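Side-chain contacts in succinate-semialdehyde dehydrogenase (Streptococcus pyogenes MGAS1882, PDB 4OGD), which probably catalyses the NADP+-dependent oxidation of succinic semialdehyde to succinate: residues A[165-168]-A[169-173]; A[52-55]-A[56-59]; A[60-63]-A[64-68]; A[28-31]-A[32-36]; A[89-92]-A[93-97]. All coordinates share one frame; numbering follows the deposited sequence.

Interaction 1 of 5, residues A[165-168]-A[169-173]; sequences QSFE and ELVLE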
loop_
_atom_site.group_PDB
_atom_site.type_symbol
_atom_site.label_atom_id
_atom_site.label_comp_id
_atom_site.label_asym_id
_atom_site.label_seq_id
_atom_site.Cartn_x
_atom_site.Cartn_y
_atom_site.Cartn_z
ATOM N N GLN A 165 -4.525 12.464 -24.384
ATOM C CA GLN A 165 -3.871 13.687 -24.826
ATOM C C GLN A 165 -4.658 14.928 -24.404
ATOM O O GLN A 165 -4.083 15.906 -23.918
ATOM C CB GLN A 165 -3.725 13.659 -26.344
ATOM C CG GLN A 165 -3.261 14.977 -26.940
ATOM C CD GLN A 165 -3.333 14.975 -28.451
ATOM O OE1 GLN A 165 -4.422 14.983 -29.039
ATOM N NE2 GLN A 165 -2.169 14.957 -29.094
ATOM N N SER A 166 -5.974 14.884 -24.581
ATOM C CA SER A 166 -6.818 16.023 -24.243
ATOM C C SER A 166 -6.862 16.286 -22.742
ATOM O O SER A 166 -7.125 17.410 -22.322
ATOM C CB SER A 166 -8.234 15.834 -24.786
ATOM O OG SER A 166 -8.864 14.691 -24.227
ATOM N N PHE A 167 -6.623 15.260 -21.924
ATOM C CA PHE A 167 -6.624 15.482 -20.485
ATOM C C PHE A 167 -5.432 16.349 -20.084
ATOM O O PHE A 167 -5.574 17.309 -19.311
ATOM C CB PHE A 167 -6.629 14.165 -19.693
ATOM C CG PHE A 167 -6.999 14.342 -18.237
ATOM C CD1 PHE A 167 -6.064 14.809 -17.314
ATOM C CD2 PHE A 167 -8.290 14.075 -17.802
ATOM C CE1 PHE A 167 -6.413 14.991 -15.983
ATOM C CE2 PHE A 167 -8.647 14.251 -16.478
ATOM C CZ PHE A 167 -7.707 14.701 -15.564
ATOM N N GLU A 168 -4.259 16.021 -20.615
ATOM C CA GLU A 168 -3.089 16.875 -20.432
ATOM C C GLU A 168 -3.367 18.294 -20.928
ATOM O O GLU A 168 -3.039 19.258 -20.245
ATOM C CB GLU A 168 -1.859 16.312 -21.151
ATOM C CG GLU A 168 -0.642 17.237 -21.041
ATOM C CD GLU A 168 0.554 16.753 -21.835
ATOM O OE1 GLU A 168 0.746 15.529 -21.958
ATOM O OE2 GLU A 168 1.308 17.602 -22.353
ATOM N N GLU A 169 -3.988 18.414 -22.098
ATOM C CA GLU A 169 -4.292 19.731 -22.669
ATOM C C GLU A 169 -5.239 20.526 -21.772
ATOM O O GLU A 169 -5.084 21.744 -21.609
ATOM C CB GLU A 169 -4.876 19.576 -24.080
ATOM C CG GLU A 169 -3.833 19.155 -25.103
ATOM C CD GLU A 169 -4.425 18.641 -26.404
ATOM O OE1 GLU A 169 -5.664 18.531 -26.511
ATOM O OE2 GLU A 169 -3.633 18.356 -27.326
ATOM N N LEU A 170 -6.224 19.830 -21.206
ATOM C CA LEU A 170 -7.174 20.420 -20.266
ATOM C C LEU A 170 -6.474 21.040 -19.057
ATOM O O LEU A 170 -6.767 22.175 -18.659
ATOM C CB LEU A 170 -8.161 19.344 -19.800
ATOM C CG LEU A 170 -9.057 19.606 -18.585
ATOM C CD1 LEU A 170 -10.041 20.740 -18.858
ATOM C CD2 LEU A 170 -9.807 18.343 -18.170
ATOM N N VAL A 171 -5.559 20.284 -18.463
ATOM C CA VAL A 171 -4.881 20.721 -17.249
ATOM C C VAL A 171 -3.973 21.927 -17.529
ATOM O O VAL A 171 -3.899 22.862 -16.725
ATOM C CB VAL A 171 -4.129 19.535 -16.593
ATOM C CG1 VAL A 171 -3.165 20.007 -15.522
ATOM C CG2 VAL A 171 -5.137 18.554 -16.018
ATOM N N LEU A 172 -3.298 21.912 -18.673
ATOM C CA LEU A 172 -2.517 23.063 -19.110
ATOM C C LEU A 172 -3.419 24.271 -19.378
ATOM O O LEU A 172 -3.090 25.397 -18.984
ATOM C CB LEU A 172 -1.710 22.709 -20.357
ATOM C CG LEU A 172 -0.604 21.681 -20.104
ATOM C CD1 LEU A 172 -0.123 21.112 -21.424
ATOM C CD2 LEU A 172 0.549 22.313 -19.340
ATOM N N GLU A 173 -4.552 24.034 -20.034
ATOM C CA GLU A 173 -5.512 25.105 -20.303
ATOM C C GLU A 173 -6.005 25.769 -19.020
ATOM O O GLU A 173 -6.252 26.980 -18.991
ATOM C CB GLU A 173 -6.706 24.588 -21.114
ATOM C CG GLU A 173 -7.614 25.720 -21.625
ATOM C CD GLU A 173 -8.811 25.227 -22.413
ATOM O OE1 GLU A 173 -8.948 24.000 -22.599
ATOM O OE2 GLU A 173 -9.620 26.083 -22.850
#

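Interaction 2 of 5, residues A[52-55]-A[56-59]; sequences LHQV and ANIL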
loop_
_atom_site.group_PDB
_atom_site.type_symbol
_atom_site.label_atom_id
_atom_site.label_comp_id
_atom_site.label_asym_id
_atom_site.label_seq_id
_atom_site.Cartn_x
_atom_site.Cartn_y
_atom_site.Cartn_z
ATOM N N LEU A 52 -7.209 23.541 -10.053
ATOM C CA LEU A 52 -8.088 22.370 -10.063
ATOM C C LEU A 52 -9.568 22.757 -10.186
ATOM O O LEU A 52 -10.333 22.109 -10.894
ATOM C CB LEU A 52 -7.842 21.489 -8.827
ATOM C CG LEU A 52 -8.514 20.117 -8.829
ATOM C CD1 LEU A 52 -8.138 19.311 -10.073
ATOM C CD2 LEU A 52 -8.148 19.355 -7.557
ATOM N N HIS A 53 -9.972 23.822 -9.507
ATOM C CA HIS A 53 -11.297 24.375 -9.746
ATOM C C HIS A 53 -11.475 24.788 -11.212
ATOM O O HIS A 53 -12.559 24.626 -11.770
ATOM C CB HIS A 53 -11.563 25.558 -8.814
ATOM C CG HIS A 53 -11.944 25.161 -7.422
ATOM N ND1 HIS A 53 -12.980 24.293 -7.155
ATOM C CD2 HIS A 53 -11.443 25.531 -6.219
ATOM C CE1 HIS A 53 -13.102 24.144 -5.847
ATOM N NE2 HIS A 53 -12.181 24.885 -5.256
ATOM N N GLN A 54 -10.417 25.310 -11.839
ATOM C CA GLN A 54 -10.510 25.760 -13.228
ATOM C C GLN A 54 -10.608 24.564 -14.169
ATOM O O GLN A 54 -11.266 24.630 -15.217
ATOM C CB GLN A 54 -9.330 26.681 -13.599
ATOM C CG GLN A 54 -9.419 27.310 -15.010
ATOM C CD GLN A 54 -10.671 28.177 -15.215
ATOM O OE1 GLN A 54 -11.289 28.635 -14.261
ATOM N NE2 GLN A 54 -11.037 28.397 -16.467
ATOM N N VAL A 55 -9.974 23.456 -13.790
ATOM C CA VAL A 55 -10.138 22.223 -14.551
ATOM C C VAL A 55 -11.617 21.844 -14.585
ATOM O O VAL A 55 -12.166 21.549 -15.647
ATOM C CB VAL A 55 -9.297 21.059 -13.971
ATOM C CG1 VAL A 55 -9.722 19.739 -14.599
ATOM C CG2 VAL A 55 -7.825 21.301 -14.214
ATOM N N ALA A 56 -12.259 21.878 -13.418
ATOM C CA ALA A 56 -13.689 21.601 -13.322
ATOM C C ALA A 56 -14.495 22.593 -14.159
ATOM O O ALA A 56 -15.451 22.215 -14.845
ATOM C CB ALA A 56 -14.141 21.636 -11.863
ATOM N N ASN A 57 -14.101 23.862 -14.100
ATOM C CA ASN A 57 -14.772 24.924 -14.854
ATOM C C ASN A 57 -14.728 24.697 -16.364
ATOM O O ASN A 57 -15.736 24.861 -17.063
ATOM C CB ASN A 57 -14.119 26.265 -14.503
ATOM C CG ASN A 57 -14.953 27.463 -14.924
ATOM O OD1 ASN A 57 -14.446 28.381 -15.568
ATOM N ND2 ASN A 57 -16.222 27.474 -14.542
ATOM N N ILE A 58 -13.556 24.327 -16.870
ATOM C CA ILE A 58 -13.400 24.060 -18.296
ATOM C C ILE A 58 -14.154 22.798 -18.709
ATOM O O ILE A 58 -14.725 22.736 -19.801
ATOM C CB ILE A 58 -11.922 23.964 -18.696
ATOM C CG1 ILE A 58 -11.233 25.308 -18.459
ATOM C CG2 ILE A 58 -11.785 23.538 -20.159
ATOM C CD1 ILE A 58 -9.712 25.225 -18.507
ATOM N N LEU A 59 -14.168 21.793 -17.835
ATOM C CA LEU A 59 -14.970 20.601 -18.088
ATOM C C LEU A 59 -16.460 20.936 -18.200
ATOM O O LEU A 59 -17.153 20.406 -19.078
ATOM C CB LEU A 59 -14.728 19.541 -17.014
ATOM C CG LEU A 59 -13.432 18.750 -17.173
ATOM C CD1 LEU A 59 -13.215 17.875 -15.941
ATOM C CD2 LEU A 59 -13.461 17.890 -18.438
#

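Interaction 3 of 5, residues A[60-63]-A[64-68]; sequences RRDR and DKYAE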
loop_
_atom_site.group_PDB
_atom_site.type_symbol
_atom_site.label_atom_id
_atom_site.label_comp_id
_atom_site.label_asym_id
_atom_site.label_seq_id
_atom_site.Cartn_x
_atom_site.Cartn_y
_atom_site.Cartn_z
ATOM N N ARG A 60 -16.942 21.832 -17.341
ATOM C CA ARG A 60 -18.321 22.307 -17.439
ATOM C C ARG A 60 -18.568 23.015 -18.767
ATOM O O ARG A 60 -19.543 22.732 -19.469
ATOM C CB ARG A 60 -18.659 23.279 -16.300
ATOM C CG ARG A 60 -18.899 22.645 -14.946
ATOM C CD ARG A 60 -19.384 23.708 -13.953
ATOM N NE ARG A 60 -19.741 23.113 -12.668
ATOM C CZ ARG A 60 -18.924 23.023 -11.624
ATOM N NH1 ARG A 60 -17.698 23.517 -11.687
ATOM N NH2 ARG A 60 -19.342 22.445 -10.507
ATOM N N ARG A 61 -17.686 23.953 -19.090
ATOM C CA ARG A 61 -17.808 24.762 -20.301
ATOM C C ARG A 61 -17.791 23.910 -21.572
ATOM O O ARG A 61 -18.573 24.129 -22.513
ATOM C CB ARG A 61 -16.661 25.780 -20.353
ATOM C CG ARG A 61 -16.805 26.827 -21.460
ATOM C CD ARG A 61 -15.512 27.597 -21.621
ATOM N NE ARG A 61 -14.500 26.766 -22.269
ATOM C CZ ARG A 61 -13.191 26.975 -22.192
ATOM N NH1 ARG A 61 -12.721 27.985 -21.467
ATOM N NH2 ARG A 61 -12.351 26.158 -22.824
ATOM N N ASP A 62 -16.892 22.935 -21.596
ATOM C CA ASP A 62 -16.659 22.144 -22.796
ATOM C C ASP A 62 -17.120 20.701 -22.634
ATOM O O ASP A 62 -16.544 19.797 -23.244
ATOM C CB ASP A 62 -15.166 22.158 -23.156
ATOM C CG ASP A 62 -14.681 23.520 -23.605
ATOM O OD1 ASP A 62 -15.527 24.381 -23.912
ATOM O OD2 ASP A 62 -13.451 23.724 -23.667
ATOM N N ARG A 63 -18.155 20.488 -21.829
ATOM C CA ARG A 63 -18.561 19.127 -21.479
ATOM C C ARG A 63 -18.819 18.245 -22.685
ATOM O O ARG A 63 -18.342 17.112 -22.752
ATOM C CB ARG A 63 -19.795 19.113 -20.589
ATOM C CG ARG A 63 -20.215 17.684 -20.290
ATOM C CD ARG A 63 -21.421 17.604 -19.427
ATOM N NE ARG A 63 -22.582 18.136 -20.120
ATOM C CZ ARG A 63 -23.792 18.203 -19.585
ATOM N NH1 ARG A 63 -23.993 17.757 -18.356
ATOM N NH2 ARG A 63 -24.799 18.710 -20.282
ATOM N N ASP A 64 -19.571 18.766 -23.647
ATOM C CA ASP A 64 -19.908 17.951 -24.799
ATOM C C ASP A 64 -18.683 17.616 -25.656
ATOM O O ASP A 64 -18.624 16.538 -26.259
ATOM C CB ASP A 64 -21.038 18.594 -25.610
ATOM C CG ASP A 64 -22.364 18.609 -24.857
ATOM O OD1 ASP A 64 -22.473 17.991 -23.768
ATOM O OD2 ASP A 64 -23.313 19.241 -25.368
ATOM N N LYS A 65 -17.703 18.519 -25.693
ATOM C CA LYS A 65 -16.441 18.246 -26.381
ATOM C C LYS A 65 -15.738 17.043 -25.755
ATOM O O LYS A 65 -15.316 16.130 -26.454
ATOM C CB LYS A 65 -15.510 19.470 -26.349
ATOM C CG LYS A 65 -14.043 19.152 -26.679
ATOM C CD LYS A 65 -13.098 20.332 -26.390
ATOM C CE LYS A 65 -11.636 19.907 -26.419
ATOM N NZ LYS A 65 -10.722 21.086 -26.301
ATOM N N TYR A 66 -15.621 17.043 -24.433
ATOM C CA TYR A 66 -14.929 15.946 -23.756
ATOM C C TYR A 66 -15.737 14.652 -23.809
ATOM O O TYR A 66 -15.176 13.564 -23.959
ATOM C CB TYR A 66 -14.588 16.345 -22.324
ATOM C CG TYR A 66 -13.484 17.372 -22.293
ATOM C CD1 TYR A 66 -12.168 17.001 -22.517
ATOM C CD2 TYR A 66 -13.764 18.713 -22.067
ATOM C CE1 TYR A 66 -11.147 17.937 -22.506
ATOM C CE2 TYR A 66 -12.759 19.659 -22.061
ATOM C CZ TYR A 66 -11.452 19.265 -22.278
ATOM O OH TYR A 66 -10.446 20.200 -22.271
ATOM N N ALA A 67 -17.057 14.771 -23.686
ATOM C CA ALA A 67 -17.929 13.607 -23.804
ATOM C C ALA A 67 -17.762 12.947 -25.166
ATOM O O ALA A 67 -17.628 11.724 -25.256
ATOM C CB ALA A 67 -19.377 13.997 -23.580
ATOM N N GLU A 68 -17.771 13.747 -26.232
ATOM C CA GLU A 68 -17.633 13.169 -27.568
ATOM C C GLU A 68 -16.261 12.517 -27.799
ATOM O O GLU A 68 -16.156 11.505 -28.500
ATOM C CB GLU A 68 -17.929 14.208 -28.662
ATOM C CG GLU A 68 -17.794 13.621 -30.065
ATOM C CD GLU A 68 -18.321 14.523 -31.163
ATOM O OE1 GLU A 68 -18.843 15.620 -30.859
ATOM O OE2 GLU A 68 -18.208 14.119 -32.342
HETATM O O HOH W 1 -11.057 22.498 -23.476
#

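Interaction 4 of 5, residues A[28-31]-A[32-36]; sequences VLER and AHLLY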
loop_
_atom_site.group_PDB
_atom_site.type_symbol
_atom_site.label_atom_id
_atom_site.label_comp_id
_atom_site.label_asym_id
_atom_site.label_seq_id
_atom_site.Cartn_x
_atom_site.Cartn_y
_atom_site.Cartn_z
ATOM N N VAL A 28 10.538 14.635 -19.827
ATOM C CA VAL A 28 9.299 14.705 -19.052
ATOM C C VAL A 28 9.508 14.330 -17.585
ATOM O O VAL A 28 8.994 15.008 -16.692
ATOM C CB VAL A 28 8.183 13.837 -19.692
ATOM C CG1 VAL A 28 7.007 13.674 -18.738
ATOM C CG2 VAL A 28 7.714 14.470 -20.988
ATOM N N LEU A 29 10.266 13.268 -17.324
ATOM C CA LEU A 29 10.516 12.886 -15.935
ATOM C C LEU A 29 11.312 13.944 -15.187
ATOM O O LEU A 29 11.028 14.234 -14.021
ATOM C CB LEU A 29 11.209 11.524 -15.844
ATOM C CG LEU A 29 10.385 10.331 -16.338
ATOM C CD1 LEU A 29 11.177 9.043 -16.155
ATOM C CD2 LEU A 29 9.048 10.238 -15.607
ATOM N N GLU A 30 12.303 14.536 -15.850
ATOM C CA GLU A 30 13.085 15.582 -15.200
ATOM C C GLU A 30 12.216 16.795 -14.883
ATOM O O GLU A 30 12.286 17.344 -13.783
ATOM C CB GLU A 30 14.297 15.984 -16.045
ATOM C CG GLU A 30 15.213 17.004 -15.359
ATOM C CD GLU A 30 15.926 16.469 -14.116
ATOM O OE1 GLU A 30 15.754 15.280 -13.733
ATOM O OE2 GLU A 30 16.681 17.255 -13.508
ATOM N N ARG A 31 11.383 17.196 -15.839
ATOM C CA ARG A 31 10.494 18.336 -15.632
ATOM C C ARG A 31 9.560 18.066 -14.462
ATOM O O ARG A 31 9.309 18.942 -13.639
ATOM C CB ARG A 31 9.671 18.627 -16.890
ATOM C CG ARG A 31 8.704 19.797 -16.730
ATOM C CD ARG A 31 7.926 20.051 -18.012
ATOM N NE ARG A 31 7.022 18.950 -18.343
ATOM C CZ ARG A 31 6.300 18.886 -19.458
ATOM N NH1 ARG A 31 6.384 19.859 -20.361
ATOM N NH2 ARG A 31 5.498 17.849 -19.688
ATOM N N ALA A 32 9.056 16.841 -14.386
ATOM C CA ALA A 32 8.136 16.475 -13.318
ATOM C C ALA A 32 8.840 16.478 -11.960
ATOM O O ALA A 32 8.284 16.946 -10.961
ATOM C CB ALA A 32 7.496 15.114 -13.605
ATOM N N HIS A 33 10.066 15.963 -11.920
ATOM C CA HIS A 33 10.843 15.939 -10.685
ATOM C C HIS A 33 11.134 17.360 -10.208
ATOM O O HIS A 33 11.006 17.671 -9.017
ATOM C CB HIS A 33 12.146 15.161 -10.881
ATOM C CG HIS A 33 13.040 15.160 -9.679
ATOM N ND1 HIS A 33 12.697 14.547 -8.492
ATOM C CD2 HIS A 33 14.264 15.704 -9.481
ATOM C CE1 HIS A 33 13.671 14.715 -7.616
ATOM N NE2 HIS A 33 14.632 15.417 -8.188
ATOM N N LEU A 34 11.517 18.227 -11.140
ATOM C CA LEU A 34 11.804 19.611 -10.775
ATOM C C LEU A 34 10.555 20.314 -10.250
ATOM O O LEU A 34 10.635 21.139 -9.339
ATOM C CB LEU A 34 12.414 20.373 -11.953
ATOM C CG LEU A 34 13.805 19.890 -12.386
ATOM C CD1 LEU A 34 14.300 20.683 -13.592
ATOM C CD2 LEU A 34 14.809 19.975 -11.248
ATOM N N LEU A 35 9.397 19.969 -10.808
ATOM C CA LEU A 35 8.144 20.554 -10.347
ATOM C C LEU A 35 7.812 20.056 -8.943
ATOM O O LEU A 35 7.364 20.831 -8.093
ATOM C CB LEU A 35 7.004 20.269 -11.338
ATOM C CG LEU A 35 5.642 20.908 -11.046
ATOM C CD1 LEU A 35 5.763 22.428 -10.987
ATOM C CD2 LEU A 35 4.633 20.513 -12.106
ATOM N N TYR A 36 8.044 18.767 -8.695
ATOM C CA TYR A 36 7.899 18.234 -7.345
ATOM C C TYR A 36 8.758 19.037 -6.362
ATOM O O TYR A 36 8.287 19.439 -5.296
ATOM C CB TYR A 36 8.279 16.742 -7.285
ATOM C CG TYR A 36 8.728 16.357 -5.903
ATOM C CD1 TYR A 36 7.800 16.172 -4.889
ATOM C CD2 TYR A 36 10.080 16.224 -5.599
ATOM C CE1 TYR A 36 8.199 15.846 -3.602
ATOM C CE2 TYR A 36 10.491 15.906 -4.308
ATOM C CZ TYR A 36 9.541 15.717 -3.320
ATOM O OH TYR A 36 9.921 15.401 -2.029
#

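Interaction 5 of 5, residues A[89-92]-A[93-97]; sequences ADIA and DYYAD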
loop_
_atom_site.group_PDB
_atom_site.type_symbol
_atom_site.label_atom_id
_atom_site.label_comp_id
_atom_site.label_asym_id
_atom_site.label_seq_id
_atom_site.Cartn_x
_atom_site.Cartn_y
_atom_site.Cartn_z
ATOM N N ALA A 89 -15.974 16.679 -12.888
ATOM C CA ALA A 89 -16.128 18.041 -12.396
ATOM C C ALA A 89 -16.232 18.010 -10.879
ATOM O O ALA A 89 -15.512 18.727 -10.184
ATOM C CB ALA A 89 -17.366 18.697 -13.019
ATOM N N ASP A 90 -17.098 17.145 -10.360
ATOM C CA ASP A 90 -17.305 17.052 -8.913
ATOM C C ASP A 90 -16.078 16.570 -8.135
ATOM O O ASP A 90 -15.813 17.047 -7.029
ATOM C CB ASP A 90 -18.525 16.182 -8.599
ATOM C CG ASP A 90 -19.827 16.826 -9.044
ATOM O OD1 ASP A 90 -19.846 18.062 -9.268
ATOM O OD2 ASP A 90 -20.836 16.097 -9.153
ATOM N N ILE A 91 -15.337 15.629 -8.709
ATOM C CA ILE A 91 -14.127 15.130 -8.053
ATOM C C ILE A 91 -13.060 16.225 -7.927
ATOM O O ILE A 91 -12.450 16.385 -6.868
ATOM C CB ILE A 91 -13.562 13.892 -8.783
ATOM C CG1 ILE A 91 -14.533 12.721 -8.657
ATOM C CG2 ILE A 91 -12.209 13.514 -8.210
ATOM C CD1 ILE A 91 -14.187 11.527 -9.552
ATOM N N ALA A 92 -12.847 16.979 -9.001
ATOM C CA ALA A 92 -11.893 18.089 -9.012
ATOM C C ALA A 92 -12.287 19.140 -7.978
ATOM O O ALA A 92 -11.463 19.561 -7.158
ATOM C CB ALA A 92 -11.834 18.710 -10.402
ATOM N N ASP A 93 -13.556 19.548 -7.996
ATOM C CA ASP A 93 -14.014 20.542 -7.023
ATOM C C ASP A 93 -13.888 20.009 -5.596
ATOM O O ASP A 93 -13.495 20.744 -4.691
ATOM C CB ASP A 93 -15.457 20.974 -7.302
ATOM C CG ASP A 93 -15.569 22.006 -8.415
ATOM O OD1 ASP A 93 -14.617 22.801 -8.635
ATOM O OD2 ASP A 93 -16.632 22.019 -9.070
ATOM N N TYR A 94 -14.208 18.726 -5.400
ATOM C CA TYR A 94 -14.097 18.096 -4.086
ATOM C C TYR A 94 -12.690 18.223 -3.503
ATOM O O TYR A 94 -12.517 18.716 -2.395
ATOM C CB TYR A 94 -14.500 16.623 -4.190
ATOM C CG TYR A 94 -14.357 15.788 -2.926
ATOM C CD1 TYR A 94 -13.277 14.932 -2.760
ATOM C CD2 TYR A 94 -15.330 15.820 -1.928
ATOM C CE1 TYR A 94 -13.151 14.152 -1.626
ATOM C CE2 TYR A 94 -15.214 15.042 -0.790
ATOM C CZ TYR A 94 -14.123 14.206 -0.646
ATOM O OH TYR A 94 -14.023 13.435 0.485
ATOM N N TYR A 95 -11.678 17.793 -4.248
ATOM C CA TYR A 95 -10.329 17.793 -3.690
ATOM C C TYR A 95 -9.767 19.204 -3.521
ATOM O O TYR A 95 -9.007 19.467 -2.596
ATOM C CB TYR A 95 -9.401 16.882 -4.502
ATOM C CG TYR A 95 -9.606 15.434 -4.123
ATOM C CD1 TYR A 95 -9.237 14.979 -2.861
ATOM C CD2 TYR A 95 -10.183 14.531 -5.011
ATOM C CE1 TYR A 95 -9.429 13.665 -2.493
ATOM C CE2 TYR A 95 -10.384 13.211 -4.653
ATOM C CZ TYR A 95 -10.005 12.785 -3.392
ATOM O OH TYR A 95 -10.193 11.474 -3.006
ATOM N N ALA A 96 -10.164 20.115 -4.398
ATOM C CA ALA A 96 -9.792 21.515 -4.202
ATOM C C ALA A 96 -10.447 22.088 -2.941
ATOM O O ALA A 96 -9.814 22.835 -2.181
ATOM C CB ALA A 96 -10.142 22.340 -5.433
ATOM N N ASP A 97 -11.714 21.741 -2.713
ATOM C CA ASP A 97 -12.435 22.237 -1.540
ATOM C C ASP A 97 -11.922 21.624 -0.249
ATOM O O ASP A 97 -11.882 22.287 0.786
ATOM C CB ASP A 97 -13.938 21.975 -1.657
ATOM C CG ASP A 97 -14.636 22.949 -2.590
ATOM O OD1 ASP A 97 -14.068 24.016 -2.894
ATOM O OD2 ASP A 97 -15.775 22.646 -3.003
HETATM O O HOH W 2 -18.802 20.503 -8.243
#

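Interaction 1 of 5, residues A[165-168]-A[169-173]
Gln165 and Glu169, one helical turn apart, bring an amide and a carboxylate against each other with their planes only 20° apart. The two side chains cross at a slant, and the touch is made by Glu169 OE2, which lies 3.4 Å from Gln165 CG. No hydrogen bond links the two side chains; instead Arg162, one turn before Gln165, forms a salt bridge with Glu169 OE1 and a weak hydrogen bond with Gln165 OE1, so that one guanidinium serves both polar ends. Glu168 and Leu172 behave differently: they run side by side in the same direction, and Leu172 CD1 rests 3.9 Å from Glu168 OE2, while OE1 of that carboxylate accepts a bond from the backbone N of Asn183. On the buried side, Val171 turns CG2 obliquely to the Phe167 ring, 3.8 Å from CE1. Its chi1 of 167° sets CG2 beside its own backbone N and thus back toward the preceding turn. The Phe167 ring also meets Tyr135 edge-to-face. Beneath these side chains run regular helical bonds, the shortest from Leu170 N to Ser166 O at 2.8 Å. Buried Leu170 packs on helix 45-61. Helix 161-173 is the connection between parallel strands 152-155 and 181-183, a beta-alpha-beta crossover of the Rossmann-like domain of aldehyde dehydrogenases.

Interaction 2 of 5, residues A[52-55]-A[56-59]
The side-chain amides of Gln54 and Asn57 meet crossing at a slant, with their planes 60° apart. Asn57 OD1 comes nearest, 3.4 Å from Gln54 OE1 and 3.5 Å from Gln54 NE2. The first of these pairs sets two acceptors against each other, so the amides touch without the oxygens being bonded. A bend in the Gln54 chain (chi2 60°) folds its amide back over the following turn, and there NE2 also reaches Ile58 CG1 at 3.7 Å, the two side chains crossing at about a right angle. His53 takes no part in this group; its ND1 is hydrogen-bonded to Asp93 OD1 on helix 78-103. Round on the buried face, Val55 and Leu59 lie alongside each other and point the same way, with 4.2 Å between Val55 CG1 and Leu59 CD1. Leu59 CG also comes within 3.4 Å of Val55 O. That oxygen accepts Leu59 N in a regular helical bond of 3.0 Å. Helix 45-61 presents distinct sides to its neighbours: Leu52 and Ala56 lean on Ala92 and Asp93 of helix 78-103, Val55 and Leu59 reach Met139 of helix 136-148, and Val55, Ile58 and Leu59 pack against Leu170 of helix 161-173.

Interaction 3 of 5, residues A[60-63]-A[64-68]
A tight junction between two helices, 45-61 and 63-74, is made at Asp62, which leaves helical geometry and takes the N-cap position of the second helix without a side-chain capping bond. Its CB packs against the Tyr66 ring, 3.6 Å from CE2, while its backbone O accepts Tyr66 N at 3.1 Å. Arg61 grips the neighbouring carboxylate side-on: NE reaches Asp62 OD1 in an almost straight bond, and NH2 reaches Asp62 OD2 at 2.8 Å. A water donates to Asp62 OD2 at 2.7 Å and accepts from Tyr66 OH and Lys65 NZ. Arg63 NE and Asp64 OD1 form only a long salt bridge of 3.7 Å; their stronger partners are Asp86 for Arg63 and Gln82 for Asp64. With Arg61 bonded directly and Lys65 linked through water, the Asp62 carboxylate is likely to be kept ionised, and Arg61, which also forms a salt bridge with Glu173, links the junction to helix 161-173.

Interaction 4 of 5, residues A[28-31]-A[32-36]
Glu30 and Leu34 cross at a slant on successive turns, the carboxylate lying beside the leucine with Glu30 OE2 4.0 Å from Leu34 CD2. With CG of Glu30 anti to the backbone N, the bend at chi2 (66°) turns the carboxylate toward the later turn and Leu34. This is a van der Waals contact; the charge is answered by Arg199, which forms a salt bridge with Glu30 OE1. The carbonyls of residues 28-31 all find donors one turn on: Ala32 N meets Val28 O at 2.9 Å, and His33 N meets Leu29 O at the same distance. Glu30 O accepts Leu34 N at 2.9 Å and is also approached by Leu34 CG at 3.3 Å, so the branch point of the leucine rests against that oxygen. Leu35 N closes on Arg31 O at 3.0 Å in the least straight of the four bonds, with an angle of 148° at the hydrogen. Arg31 sends its guanidinium out of the contact, NH2 donating to Thr182 OG1. Tyr36 OH is hydrogen-bonded to Glu408 of the second subunit. Helix 22-41 therefore lies between several parts of the assembly: Arg31 reaches strand 181-183, outermost in its sheet within this chain, Leu35 packs on Glu177 in a loop, His33 and Glu30 meet Arg199 just before strand 200-206, and Tyr36 touches the other chain.

Interaction 5 of 5, residues A[89-92]-A[93-97]
Ile91 and Tyr95 form the tight, buried side of this turn of the long helix 78-103 in the aldehyde dehydrogenase fold. They run alongside each other in the same direction, and Ile91 CG2 meets the Tyr95 ring at its edge, in plane, 3.9 Å from CD2. Tyr94 CD1, on the neighbouring residue, stands 3.7 Å above the centre of one face of the Tyr95 ring. Tyr95 continues inward, packing on Ala143 and Pro144 of helix 136-148, with its OH bonded to Ser439 O. The other flank is more open: Asp90 is exposed, and its carboxylate and that of Asp93 stand apart, Asp90 OD1 lying 5.1 Å from Asp93 OD2. Asp93 is held by His53 and Arg60 of helix 45-61, the arginine through a salt bridge that would offset the nearby like charge. Between the two acids a single water donates to both, 2.8 Å from Asp90 OD1 and 2.8 Å from Asp93 OD2.

In the fold
From the N terminus, interaction 4 comes first, on helix 22-41, and stays apart from interactions 2, 3 and 5; its nearest atoms come within about 5 Å of interaction 1 without touching. Interactions 2 and 3 follow in direct succession, the second taking the chain round from helix 45-61 into helix 63-74. Interaction 5 lies on the next helix, 78-103, and interaction 1 on the later crossover helix 161-173. Each is a local contact within continuous chain: none closes a long loop, nests or crosses. Interactions 2 and 3 each touch 1 and 5 as well as each other; together they pack helices 45-61, 63-74 and 78-103 against crossover helix 161-173.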